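Local atomic coordinates of glyoxylate-induced Protein (Pseudomonas aeruginosa, PDB entry 1SQ4), a protein that is of unknown function but, as a bicupin of two beta barrels, may act as a ureidoglycine aminohydrolase. Residues Q162-L167 against T179-M184; V193-F198 against R259-K264; T209-H214 against R243-Q248; E220-Y225 against E233-D238. All blocks are in the same frame, centred on the assembly; numbering follows the deposited sequence.

Contact 1. Residues Q162-L167 against T179-M184. With SCN (thiocyanate ion), chain D.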
# COMPACT_ATOMS: atom_id res chain seq x y z
N GLN A 162 -24.50 -37.81 -1.62
CA GLN A 162 -24.87 -38.35 -0.31
C GLN A 162 -24.71 -39.87 -0.28
O GLN A 162 -24.79 -40.49 0.78
CB GLN A 162 -26.32 -38.00 0.05
CG GLN A 162 -26.58 -36.50 0.22
CD GLN A 162 -28.04 -36.18 0.54
OE1 GLN A 162 -28.96 -36.64 -0.13
NE2 GLN A 162 -28.25 -35.37 1.58
N ASP A 163 -24.48 -40.46 -1.45
CA ASP A 163 -24.33 -41.89 -1.56
C ASP A 163 -22.87 -42.24 -1.74
O ASP A 163 -22.50 -43.41 -1.85
CB ASP A 163 -25.16 -42.39 -2.76
CG ASP A 163 -26.66 -42.15 -2.58
OD1 ASP A 163 -27.38 -42.03 -3.60
OD2 ASP A 163 -27.12 -42.08 -1.42
N ILE A 164 -22.02 -41.23 -1.75
CA ILE A 164 -20.60 -41.46 -1.93
C ILE A 164 -19.84 -41.25 -0.65
O ILE A 164 -19.91 -40.19 -0.03
CB ILE A 164 -20.03 -40.52 -3.01
CG1 ILE A 164 -20.61 -40.90 -4.37
CG2 ILE A 164 -18.52 -40.62 -3.03
CD1 ILE A 164 -20.15 -40.02 -5.49
N GLN A 165 -19.10 -42.27 -0.24
CA GLN A 165 -18.34 -42.16 0.99
C GLN A 165 -17.10 -41.30 0.74
O GLN A 165 -16.26 -41.61 -0.10
CB GLN A 165 -17.94 -43.56 1.50
CG GLN A 165 -17.86 -43.68 3.02
CD GLN A 165 -19.22 -43.75 3.70
OE1 GLN A 165 -20.02 -42.80 3.63
NE2 GLN A 165 -19.49 -44.87 4.37
N PRO A 166 -17.00 -40.18 1.47
CA PRO A 166 -15.86 -39.27 1.31
C PRO A 166 -14.54 -39.87 1.72
O PRO A 166 -14.44 -40.53 2.75
CB PRO A 166 -16.25 -38.07 2.18
CG PRO A 166 -17.17 -38.66 3.21
CD PRO A 166 -17.99 -39.63 2.41
N LEU A 167 -13.53 -39.65 0.89
CA LEU A 167 -12.19 -40.14 1.12
C LEU A 167 -11.54 -39.20 2.13
O LEU A 167 -11.24 -38.05 1.82
CB LEU A 167 -11.41 -40.13 -0.19
CG LEU A 167 -10.04 -40.80 -0.23
CD1 LEU A 167 -9.56 -40.77 -1.67
CD2 LEU A 167 -9.04 -40.10 0.69
N THR A 179 -14.96 -35.82 -1.35
CA THR A 179 -15.83 -36.76 -2.04
C THR A 179 -15.58 -36.61 -3.53
O THR A 179 -15.72 -35.52 -4.09
CB THR A 179 -17.30 -36.48 -1.74
OG1 THR A 179 -17.99 -36.18 -2.96
CG2 THR A 179 -17.44 -35.33 -0.77
N ARG A 180 -15.20 -37.71 -4.18
CA ARG A 180 -14.88 -37.71 -5.60
C ARG A 180 -15.88 -38.52 -6.41
O ARG A 180 -16.52 -39.44 -5.88
CB ARG A 180 -13.47 -38.27 -5.80
CG ARG A 180 -12.43 -37.47 -5.07
CD ARG A 180 -11.08 -38.16 -5.06
NE ARG A 180 -10.09 -37.34 -4.36
CZ ARG A 180 -8.91 -37.79 -3.95
NH1 ARG A 180 -8.56 -39.05 -4.16
NH2 ARG A 180 -8.08 -36.97 -3.31
N PHE A 181 -16.00 -38.20 -7.69
CA PHE A 181 -16.96 -38.88 -8.55
C PHE A 181 -16.28 -39.59 -9.69
O PHE A 181 -16.94 -40.18 -10.56
CB PHE A 181 -17.94 -37.85 -9.09
CG PHE A 181 -18.60 -37.04 -8.03
CD1 PHE A 181 -19.88 -37.36 -7.59
CD2 PHE A 181 -17.93 -35.98 -7.44
CE1 PHE A 181 -20.49 -36.63 -6.58
CE2 PHE A 181 -18.52 -35.24 -6.42
CZ PHE A 181 -19.81 -35.57 -5.99
N VAL A 182 -14.96 -39.55 -9.69
CA VAL A 182 -14.18 -40.18 -10.74
C VAL A 182 -12.89 -40.75 -10.19
O VAL A 182 -12.28 -40.18 -9.30
CB VAL A 182 -13.85 -39.17 -11.85
CG1 VAL A 182 -12.71 -39.68 -12.70
CG2 VAL A 182 -15.07 -38.93 -12.71
N ASP A 183 -12.49 -41.89 -10.74
CA ASP A 183 -11.27 -42.53 -10.30
C ASP A 183 -10.07 -41.68 -10.71
O ASP A 183 -9.90 -41.35 -11.88
CB ASP A 183 -11.16 -43.91 -10.92
CG ASP A 183 -10.18 -44.78 -10.19
OD1 ASP A 183 -9.02 -44.34 -10.00
OD2 ASP A 183 -10.57 -45.90 -9.80
N MSE A 184 -9.24 -41.35 -9.72
CA MSE A 184 -8.05 -40.54 -9.95
C MSE A 184 -7.17 -41.07 -11.05
O MSE A 184 -6.32 -40.36 -11.57
CB MSE A 184 -7.23 -40.46 -8.67
CG MSE A 184 -7.95 -39.83 -7.51
SE MSE A 184 -8.06 -37.90 -7.65
CE MSE A 184 -9.91 -37.73 -8.26
S SCN D . -10.22 -31.95 -4.30
C SCN D . -9.09 -33.19 -4.04
N SCN D . -8.33 -34.01 -3.83
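Two surface loops of the bicupin meet here at the edge of the large antiparallel sheet: Ile164 to Leu167, leading into strand 167-168, pack on Thr179 to Phe181, where strand 176-179 gives out. Ile164 fills the angle between them with two branches. Its CG1 stands anti to the carbonyl carbon (chi1 -67°), which carries CD1 obliquely to Phe181 CD1 at 3.4 Å, the two side chains crossing at about a right angle, while CG2 faces Arg180 O at 3.7 Å. A beta-branched residue suits this place because it presents methyls in two directions. Phe181 in turn stacks on Tyr117 of the N-terminal barrel, so Ile164 touches a ring that bridges the halves. Further along, Pro166 CB meets Thr179 CG2 at 4.2 Å, both resting on Asn197.

The Arg180 chain, extended from CG to NE, takes its guanidinium past Asn194 to a spot between two apolar groups: Leu167 CD1 covers one face, close to NH1, and the selenium of Met184 lies 3.6 Å above the plane on the opposite face. That leaves the edge for polar work, and Arg180 NH2 donates to the thiocyanate N at 3.0 Å with an N-H...N angle of 147°. The ion probably comes from the crystallisation liquor; its position is consistent with an arginine that can meet a small anion edge-on, and whether a natural one binds is unknown.

Contact 2. Residues V193-F198 against R259-K264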
# COMPACT_ATOMS: atom_id res chain seq x y z
N VAL A 193 -14.73 -32.46 -10.46
CA VAL A 193 -15.64 -31.57 -9.75
C VAL A 193 -15.98 -32.37 -8.50
O VAL A 193 -16.80 -33.29 -8.55
CB VAL A 193 -16.93 -31.29 -10.56
CG1 VAL A 193 -17.81 -30.30 -9.83
CG2 VAL A 193 -16.59 -30.75 -11.94
N ASN A 194 -15.31 -32.07 -7.39
CA ASN A 194 -15.55 -32.78 -6.13
C ASN A 194 -16.11 -31.83 -5.09
O ASN A 194 -16.39 -30.67 -5.38
CB ASN A 194 -14.25 -33.38 -5.58
CG ASN A 194 -13.40 -34.04 -6.65
OD1 ASN A 194 -13.86 -34.93 -7.37
ND2 ASN A 194 -12.14 -33.61 -6.74
N ILE A 195 -16.27 -32.33 -3.87
CA ILE A 195 -16.74 -31.53 -2.76
C ILE A 195 -15.77 -31.76 -1.61
O ILE A 195 -15.55 -32.90 -1.20
CB ILE A 195 -18.13 -31.94 -2.30
CG1 ILE A 195 -19.09 -31.91 -3.48
CG2 ILE A 195 -18.62 -30.97 -1.21
CD1 ILE A 195 -20.51 -32.30 -3.11
N VAL A 196 -15.17 -30.68 -1.12
CA VAL A 196 -14.23 -30.78 -0.03
C VAL A 196 -15.01 -30.63 1.28
O VAL A 196 -15.77 -29.69 1.45
CB VAL A 196 -13.17 -29.68 -0.14
CG1 VAL A 196 -12.11 -29.85 0.93
CG2 VAL A 196 -12.57 -29.71 -1.53
N ASN A 197 -14.82 -31.58 2.19
CA ASN A 197 -15.52 -31.57 3.46
C ASN A 197 -14.62 -31.29 4.66
O ASN A 197 -13.62 -31.99 4.87
CB ASN A 197 -16.20 -32.91 3.70
CG ASN A 197 -16.83 -33.46 2.46
OD1 ASN A 197 -17.68 -32.83 1.85
ND2 ASN A 197 -16.41 -34.65 2.08
N PHE A 198 -14.99 -30.28 5.44
CA PHE A 198 -14.26 -29.90 6.64
C PHE A 198 -15.15 -30.06 7.87
O PHE A 198 -16.20 -29.42 7.98
CB PHE A 198 -13.80 -28.44 6.57
CG PHE A 198 -12.66 -28.19 5.63
CD1 PHE A 198 -12.90 -27.88 4.30
CD2 PHE A 198 -11.35 -28.26 6.08
CE1 PHE A 198 -11.84 -27.63 3.42
CE2 PHE A 198 -10.28 -28.01 5.22
CZ PHE A 198 -10.53 -27.70 3.89
N ARG A 259 -18.40 -27.15 3.87
CA ARG A 259 -17.96 -27.81 2.66
C ARG A 259 -18.19 -27.02 1.39
O ARG A 259 -19.09 -26.19 1.31
CB ARG A 259 -18.60 -29.21 2.57
CG ARG A 259 -20.11 -29.27 2.81
CD ARG A 259 -20.60 -30.67 3.23
NE ARG A 259 -20.21 -31.73 2.30
CZ ARG A 259 -21.05 -32.46 1.59
NH1 ARG A 259 -22.36 -32.25 1.68
NH2 ARG A 259 -20.60 -33.40 0.77
N TYR A 260 -17.35 -27.24 0.38
CA TYR A 260 -17.52 -26.52 -0.85
C TYR A 260 -17.28 -27.32 -2.08
O TYR A 260 -16.48 -28.24 -2.10
CB TYR A 260 -16.64 -25.28 -0.87
CG TYR A 260 -15.18 -25.53 -0.57
CD1 TYR A 260 -14.62 -25.12 0.64
CD2 TYR A 260 -14.34 -26.14 -1.52
CE1 TYR A 260 -13.26 -25.28 0.89
CE2 TYR A 260 -12.98 -26.31 -1.27
CZ TYR A 260 -12.45 -25.88 -0.06
OH TYR A 260 -11.11 -26.01 0.20
N LEU A 261 -18.00 -26.94 -3.13
CA LEU A 261 -17.88 -27.58 -4.42
C LEU A 261 -16.60 -27.04 -5.05
O LEU A 261 -16.33 -25.85 -5.00
CB LEU A 261 -19.09 -27.19 -5.27
CG LEU A 261 -19.12 -27.63 -6.72
CD1 LEU A 261 -19.41 -29.12 -6.80
CD2 LEU A 261 -20.18 -26.83 -7.45
N LEU A 262 -15.81 -27.93 -5.65
CA LEU A 262 -14.56 -27.53 -6.27
C LEU A 262 -14.39 -28.15 -7.65
O LEU A 262 -14.68 -29.33 -7.86
CB LEU A 262 -13.39 -27.97 -5.38
CG LEU A 262 -11.95 -27.76 -5.86
CD1 LEU A 262 -11.02 -27.88 -4.68
CD2 LEU A 262 -11.57 -28.77 -6.94
N TYR A 263 -13.91 -27.35 -8.59
CA TYR A 263 -13.68 -27.83 -9.95
C TYR A 263 -12.30 -27.41 -10.43
O TYR A 263 -11.87 -26.28 -10.18
CB TYR A 263 -14.77 -27.31 -10.91
CG TYR A 263 -15.06 -25.83 -10.86
CD1 TYR A 263 -14.39 -24.93 -11.70
CD2 TYR A 263 -16.04 -25.32 -10.02
CE1 TYR A 263 -14.71 -23.57 -11.70
CE2 TYR A 263 -16.37 -23.96 -10.00
CZ TYR A 263 -15.70 -23.09 -10.85
OH TYR A 263 -16.05 -21.75 -10.84
N LYS A 264 -11.62 -28.33 -11.10
CA LYS A 264 -10.27 -28.12 -11.64
C LYS A 264 -10.03 -29.01 -12.86
O LYS A 264 -10.70 -30.03 -13.04
CB LYS A 264 -9.22 -28.45 -10.58
CG LYS A 264 -9.52 -29.75 -9.86
CD LYS A 264 -8.40 -30.21 -8.96
CE LYS A 264 -8.80 -31.51 -8.29
NZ LYS A 264 -7.66 -32.14 -7.58
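With CG between the backbone N and the carbonyl carbon (chi1 49°) and its chain bent at chi3 (-54°), Arg259 folds back beside Asn197 and grips it side-on. Both NE (2.8 Å) and NH2 (3.2 Å) of Arg259 donate to Asn197 OD1, which lies in the guanidinium plane. The amide plane is turned 43° from that plane, and the two donors approach OD1 from the same face of the amide. Tyr260 uses a similar first torsion to stand beside Val196, whose CB sits over the ring face, 4.0 Å from the Tyr260 centroid; Phe198 CE1 reaches the Tyr260 OH end at 3.7 Å.

The antiparallel strands 193-198 and 259-264, neighbours in the C-terminal cupin barrel, run between two faces: Asn197 and Arg259 share one with Val193, Ile195 and Leu261, while Val196 and Tyr260 lie opposite with Asn194 and Leu262. Asn194-Leu262 and Val196-Tyr260 are the hydrogen-bonded pairs (Leu262 N to Asn194 O, 2.8 Å). On the first face, Val193 CG1 meets Leu261 CD1 at 3.6 Å, and Ile141 of strand 136-144 packs against both. Branched aliphatics suit this buried seam between the barrels.

Several buried polar ends have partners: Arg259 NH2 salt-bridges Glu161, Asn197 ND2 bonds Ser177 OG, and Tyr260 OH bonds Tyr225 OH. The two-pronged grip implies a guanidinium fixed in rotation, its charge probably offset in part by Glu161, with Arg257 nearby as a like charge.

Contact 3. Residues T209-H214 against R243-Q248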
# COMPACT_ATOMS: atom_id res chain seq x y z
N THR A 209 -5.62 -28.24 -2.65
CA THR A 209 -5.82 -29.56 -3.24
C THR A 209 -5.42 -29.55 -4.70
O THR A 209 -5.36 -30.59 -5.32
CB THR A 209 -7.28 -30.01 -3.16
OG1 THR A 209 -8.13 -28.97 -3.67
CG2 THR A 209 -7.67 -30.34 -1.74
N HIS A 210 -5.15 -28.37 -5.23
CA HIS A 210 -4.75 -28.24 -6.63
C HIS A 210 -3.69 -27.17 -6.68
O HIS A 210 -3.77 -26.21 -5.92
CB HIS A 210 -5.93 -27.83 -7.50
CG HIS A 210 -5.70 -28.04 -8.96
ND1 HIS A 210 -5.22 -29.22 -9.47
CD2 HIS A 210 -5.92 -27.23 -10.03
CE1 HIS A 210 -5.16 -29.14 -10.79
NE2 HIS A 210 -5.58 -27.94 -11.15
N VAL A 211 -2.72 -27.32 -7.56
CA VAL A 211 -1.64 -26.35 -7.65
C VAL A 211 -1.97 -25.22 -8.62
O VAL A 211 -1.56 -24.08 -8.44
CB VAL A 211 -0.31 -27.05 -8.04
CG1 VAL A 211 -0.35 -27.47 -9.50
CG2 VAL A 211 0.85 -26.15 -7.78
N MSE A 212 -2.73 -25.54 -9.66
CA MSE A 212 -3.11 -24.55 -10.65
C MSE A 212 -4.41 -23.89 -10.24
O MSE A 212 -4.96 -24.19 -9.19
CB MSE A 212 -3.22 -25.21 -12.02
CG MSE A 212 -1.91 -25.85 -12.48
SE MSE A 212 -0.49 -24.56 -12.82
CE MSE A 212 0.52 -24.74 -11.18
N GLU A 213 -4.90 -22.98 -11.07
CA GLU A 213 -6.13 -22.26 -10.76
C GLU A 213 -7.36 -23.16 -10.70
O GLU A 213 -7.47 -24.15 -11.43
CB GLU A 213 -6.36 -21.15 -11.78
CG GLU A 213 -6.27 -21.59 -13.24
CD GLU A 213 -4.84 -21.60 -13.77
OE1 GLU A 213 -4.17 -20.54 -13.73
OE2 GLU A 213 -4.37 -22.67 -14.22
N HIS A 214 -8.28 -22.83 -9.81
CA HIS A 214 -9.51 -23.57 -9.67
C HIS A 214 -10.49 -22.80 -8.82
O HIS A 214 -10.11 -21.91 -8.06
CB HIS A 214 -9.26 -24.96 -9.08
CG HIS A 214 -8.58 -24.95 -7.75
ND1 HIS A 214 -7.26 -24.62 -7.60
CD2 HIS A 214 -9.03 -25.26 -6.52
CE1 HIS A 214 -6.92 -24.72 -6.33
NE2 HIS A 214 -7.98 -25.11 -5.65
N ARG A 243 -5.67 -18.34 -8.20
CA ARG A 243 -4.80 -18.16 -9.37
C ARG A 243 -3.80 -19.26 -9.68
O ARG A 243 -3.64 -19.65 -10.85
CB ARG A 243 -4.04 -16.84 -9.28
CG ARG A 243 -4.63 -15.68 -10.07
CD ARG A 243 -3.83 -15.33 -11.33
NE ARG A 243 -4.51 -14.33 -12.14
CZ ARG A 243 -4.71 -13.07 -11.75
NH1 ARG A 243 -5.35 -12.21 -12.55
NH2 ARG A 243 -4.26 -12.67 -10.57
N ALA A 244 -3.10 -19.73 -8.66
CA ALA A 244 -2.08 -20.78 -8.84
C ALA A 244 -1.05 -20.60 -7.75
O ALA A 244 -0.58 -19.49 -7.49
CB ALA A 244 -1.41 -20.69 -10.20
N PHE A 245 -0.71 -21.72 -7.13
CA PHE A 245 0.24 -21.74 -6.04
C PHE A 245 -0.25 -20.89 -4.89
O PHE A 245 0.43 -20.76 -3.89
CB PHE A 245 1.59 -21.25 -6.53
CG PHE A 245 2.20 -22.12 -7.58
CD1 PHE A 245 2.71 -23.37 -7.26
CD2 PHE A 245 2.24 -21.69 -8.90
CE1 PHE A 245 3.27 -24.18 -8.24
CE2 PHE A 245 2.80 -22.49 -9.89
CZ PHE A 245 3.31 -23.74 -9.56
N CYS A 246 -1.44 -20.32 -5.04
CA CYS A 246 -2.00 -19.51 -3.97
C CYS A 246 -2.16 -20.35 -2.70
O CYS A 246 -2.89 -21.34 -2.70
CB CYS A 246 -3.36 -18.96 -4.39
SG CYS A 246 -4.14 -17.93 -3.13
N PRO A 247 -1.48 -19.97 -1.61
CA PRO A 247 -1.60 -20.76 -0.37
C PRO A 247 -3.05 -20.84 0.13
O PRO A 247 -3.82 -19.89 -0.00
CB PRO A 247 -0.69 -20.01 0.59
CG PRO A 247 0.33 -19.40 -0.31
CD PRO A 247 -0.50 -18.89 -1.45
N GLN A 248 -3.41 -21.98 0.70
CA GLN A 248 -4.76 -22.20 1.22
C GLN A 248 -4.76 -22.84 2.59
O GLN A 248 -4.29 -23.97 2.76
CB GLN A 248 -5.54 -23.10 0.27
CG GLN A 248 -5.49 -22.70 -1.18
CD GLN A 248 -6.36 -23.60 -2.03
OE1 GLN A 248 -7.55 -23.71 -1.78
NE2 GLN A 248 -5.77 -24.25 -3.02
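A single, nearly straight hydrogen bond joins the two backbones, Phe245 N to Val211 O at 2.8 Å, and Phe245, at left-handed backbone angles (phi 61°, psi 2°), turns one ring face toward the same oxygen. The contact belongs to the cupin fold, joining the segment with His210 and His214, probably histidines of the cupin metal-binding motif, to the end of strand 239-244 and the turn beyond.

Below that bond Val211, Met212 and Phe245 run side by side. Met212, a selenomethionine bent at chi2 and chi3, curls its CE onto Phe245 CZ at 3.4 Å, obliquely to the ring. Apolar side chains suit the place because a second subunit buries them, laying its Ile57 on Phe245, its Ala58 on Met212 and its Val42 on Val211. Glu213 adds a salt bridge from OE2 to Arg59 of that subunit.

The other end of the contact probably faces the barrel pocket. His214, its CG between the backbone N and the carbonyl carbon (chi1 57°), is held in rotation by ND1 donating to Met212 O at 2.8 Å, and His210 CB rests over one ring face, offset toward the rim. Gln248 comes from the opposite direction, its OE1 bonded to Tyr225 OH and its NE2 weakly to Glu208. In related ureidoglycine aminohydrolases a Glu, two His and a Gln hold a metal, and Glu208, His210, His214 and Gln248 are consistent with such a set, though this model has no metal. Gln248 NE2 lies at the edge of the His214 ring, near its plane, 3.5 Å from His214 NE2.

Contact 4. Residues E220-Y225 against E233-D238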
# COMPACT_ATOMS: atom_id res chain seq x y z
N GLU A 220 -22.03 -25.30 2.07
CA GLU A 220 -22.57 -25.29 3.41
C GLU A 220 -21.56 -24.91 4.46
O GLU A 220 -20.38 -25.25 4.35
CB GLU A 220 -23.11 -26.67 3.72
CG GLU A 220 -23.46 -26.91 5.16
CD GLU A 220 -23.84 -28.35 5.40
OE1 GLU A 220 -23.10 -29.23 4.90
OE2 GLU A 220 -24.86 -28.60 6.09
N GLY A 221 -22.03 -24.22 5.48
CA GLY A 221 -21.16 -23.83 6.57
C GLY A 221 -20.52 -22.47 6.46
O GLY A 221 -20.80 -21.66 5.58
N LYS A 222 -19.63 -22.22 7.41
CA LYS A 222 -18.90 -20.97 7.49
C LYS A 222 -17.52 -21.33 8.00
O LYS A 222 -17.32 -22.38 8.61
CB LYS A 222 -19.60 -20.00 8.46
CG LYS A 222 -21.06 -19.69 8.10
CD LYS A 222 -21.52 -18.27 8.52
CE LYS A 222 -21.63 -18.07 10.04
NZ LYS A 222 -20.30 -18.03 10.74
N ALA A 223 -16.55 -20.47 7.74
CA ALA A 223 -15.19 -20.72 8.21
C ALA A 223 -14.30 -19.53 7.93
O ALA A 223 -14.68 -18.60 7.22
CB ALA A 223 -14.64 -21.97 7.54
N VAL A 224 -13.12 -19.54 8.53
CA VAL A 224 -12.16 -18.49 8.32
C VAL A 224 -11.13 -19.16 7.42
O VAL A 224 -10.39 -20.03 7.86
CB VAL A 224 -11.49 -18.03 9.63
CG1 VAL A 224 -10.49 -16.91 9.36
CG2 VAL A 224 -12.56 -17.56 10.60
N TYR A 225 -11.13 -18.77 6.15
CA TYR A 225 -10.22 -19.35 5.18
C TYR A 225 -9.07 -18.41 4.96
O TYR A 225 -9.24 -17.19 4.98
CB TYR A 225 -10.95 -19.56 3.85
CG TYR A 225 -10.47 -20.72 3.02
CD1 TYR A 225 -10.88 -22.02 3.30
CD2 TYR A 225 -9.66 -20.52 1.90
CE1 TYR A 225 -10.51 -23.09 2.49
CE2 TYR A 225 -9.27 -21.58 1.08
CZ TYR A 225 -9.71 -22.86 1.39
OH TYR A 225 -9.35 -23.91 0.59
N GLU A 233 -13.47 -14.48 6.18
CA GLU A 233 -14.60 -15.28 6.59
C GLU A 233 -15.41 -15.58 5.35
O GLU A 233 -15.63 -14.70 4.51
CB GLU A 233 -15.47 -14.52 7.58
CG GLU A 233 -14.99 -14.57 9.02
CD GLU A 233 -15.99 -13.96 9.99
OE1 GLU A 233 -16.17 -12.72 9.98
OE2 GLU A 233 -16.60 -14.74 10.76
N VAL A 234 -15.84 -16.83 5.21
CA VAL A 234 -16.64 -17.24 4.07
C VAL A 234 -17.79 -18.10 4.57
O VAL A 234 -17.66 -18.80 5.57
CB VAL A 234 -15.82 -18.04 3.06
CG1 VAL A 234 -14.71 -17.17 2.47
CG2 VAL A 234 -15.24 -19.28 3.72
N GLU A 235 -18.92 -18.06 3.87
CA GLU A 235 -20.08 -18.85 4.26
C GLU A 235 -20.74 -19.45 3.02
O GLU A 235 -20.32 -19.15 1.90
CB GLU A 235 -21.09 -17.98 5.00
CG GLU A 235 -21.56 -16.80 4.17
CD GLU A 235 -22.62 -15.97 4.86
OE1 GLU A 235 -23.08 -14.99 4.24
OE2 GLU A 235 -22.99 -16.30 6.01
N ALA A 236 -21.77 -20.26 3.21
CA ALA A 236 -22.46 -20.89 2.08
C ALA A 236 -22.94 -19.87 1.07
O ALA A 236 -23.64 -18.92 1.42
CB ALA A 236 -23.63 -21.72 2.57
N GLY A 237 -22.56 -20.06 -0.19
CA GLY A 237 -22.97 -19.14 -1.23
C GLY A 237 -21.81 -18.30 -1.73
O GLY A 237 -21.87 -17.72 -2.81
N ASP A 238 -20.74 -18.22 -0.94
CA ASP A 238 -19.59 -17.45 -1.34
C ASP A 238 -18.75 -18.28 -2.29
O ASP A 238 -18.72 -19.50 -2.21
CB ASP A 238 -18.75 -17.02 -0.13
CG ASP A 238 -19.50 -16.06 0.79
OD1 ASP A 238 -20.57 -15.55 0.39
OD2 ASP A 238 -19.01 -15.81 1.91
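Ala223 and Val234 form a hydrogen-bonded pair near the open end of this antiparallel hairpin, with Ala223 N on Val234 O at 3.0 Å and Val234 N on Ala223 O at 2.9 Å. Beside them, Glu235 CG stands between the backbone N and the carbonyl carbon (chi1 58°), and its extended chain runs alongside the bent one of Lys222. Their contact is chiefly aliphatic, Lys222 CG against Glu235 CB at 3.5 Å. Lys222 NZ, closer to Glu233 OE2 at 5.0 Å, contacts neither carboxylate. A long chain suits exposed Lys222, whose methylenes pack while its end can meet water; Glu235 OE1 makes long, weak ion pairs with Lys35 and Arg23.

Beyond, pairing weakens: Ala236 N reaches Gly221 O in a weak bond, and Ala236 CB touches Glu220 CA at 3.8 Å. Gly221, at phi 93°, suits its place by lacking a side chain.

A type II turn from Glu235 to Asp238 positions this end, closed by Asp238 N to Glu235 O at 3.0 Å, with Gly237 third at a positive phi. Asp238 OD2, salt-bridged to Arg23, accepts from Glu235 N at 3.0 Å from above the carboxylate plane.

Farther out, Val234 packs on Phe258 and Met240, and Val224 on Tyr251 of its own chain and of a third subunit. Strand 230-235 is the outer strand of the small sheet in this chain, with 222-227 between it and 248-251.

How the contacts relate
Contacts 2 and 3 are buried, contact 4 is partly so, and contact 1 lies at the surface. Strand pairing gives contacts 2 and 4 regular backbone bonds, whereas contact 1 relies on packing and contact 3 on a single backbone bond. Contact 1 lies at the edge of the large sheet and contact 2 deeper in it; they adjoin where Thr179 N probably bonds Ile195 O. Contacts 2 and 3 adjoin through neighbouring strands 258-265 and 212-220. Contact 4 is nested within the loop closed by contact 3, itself nested within that closed by contact 2, and Tyr225 probably links all three through Tyr260 and Gln248. Contacts 3 and 4 also face different neighbouring subunits.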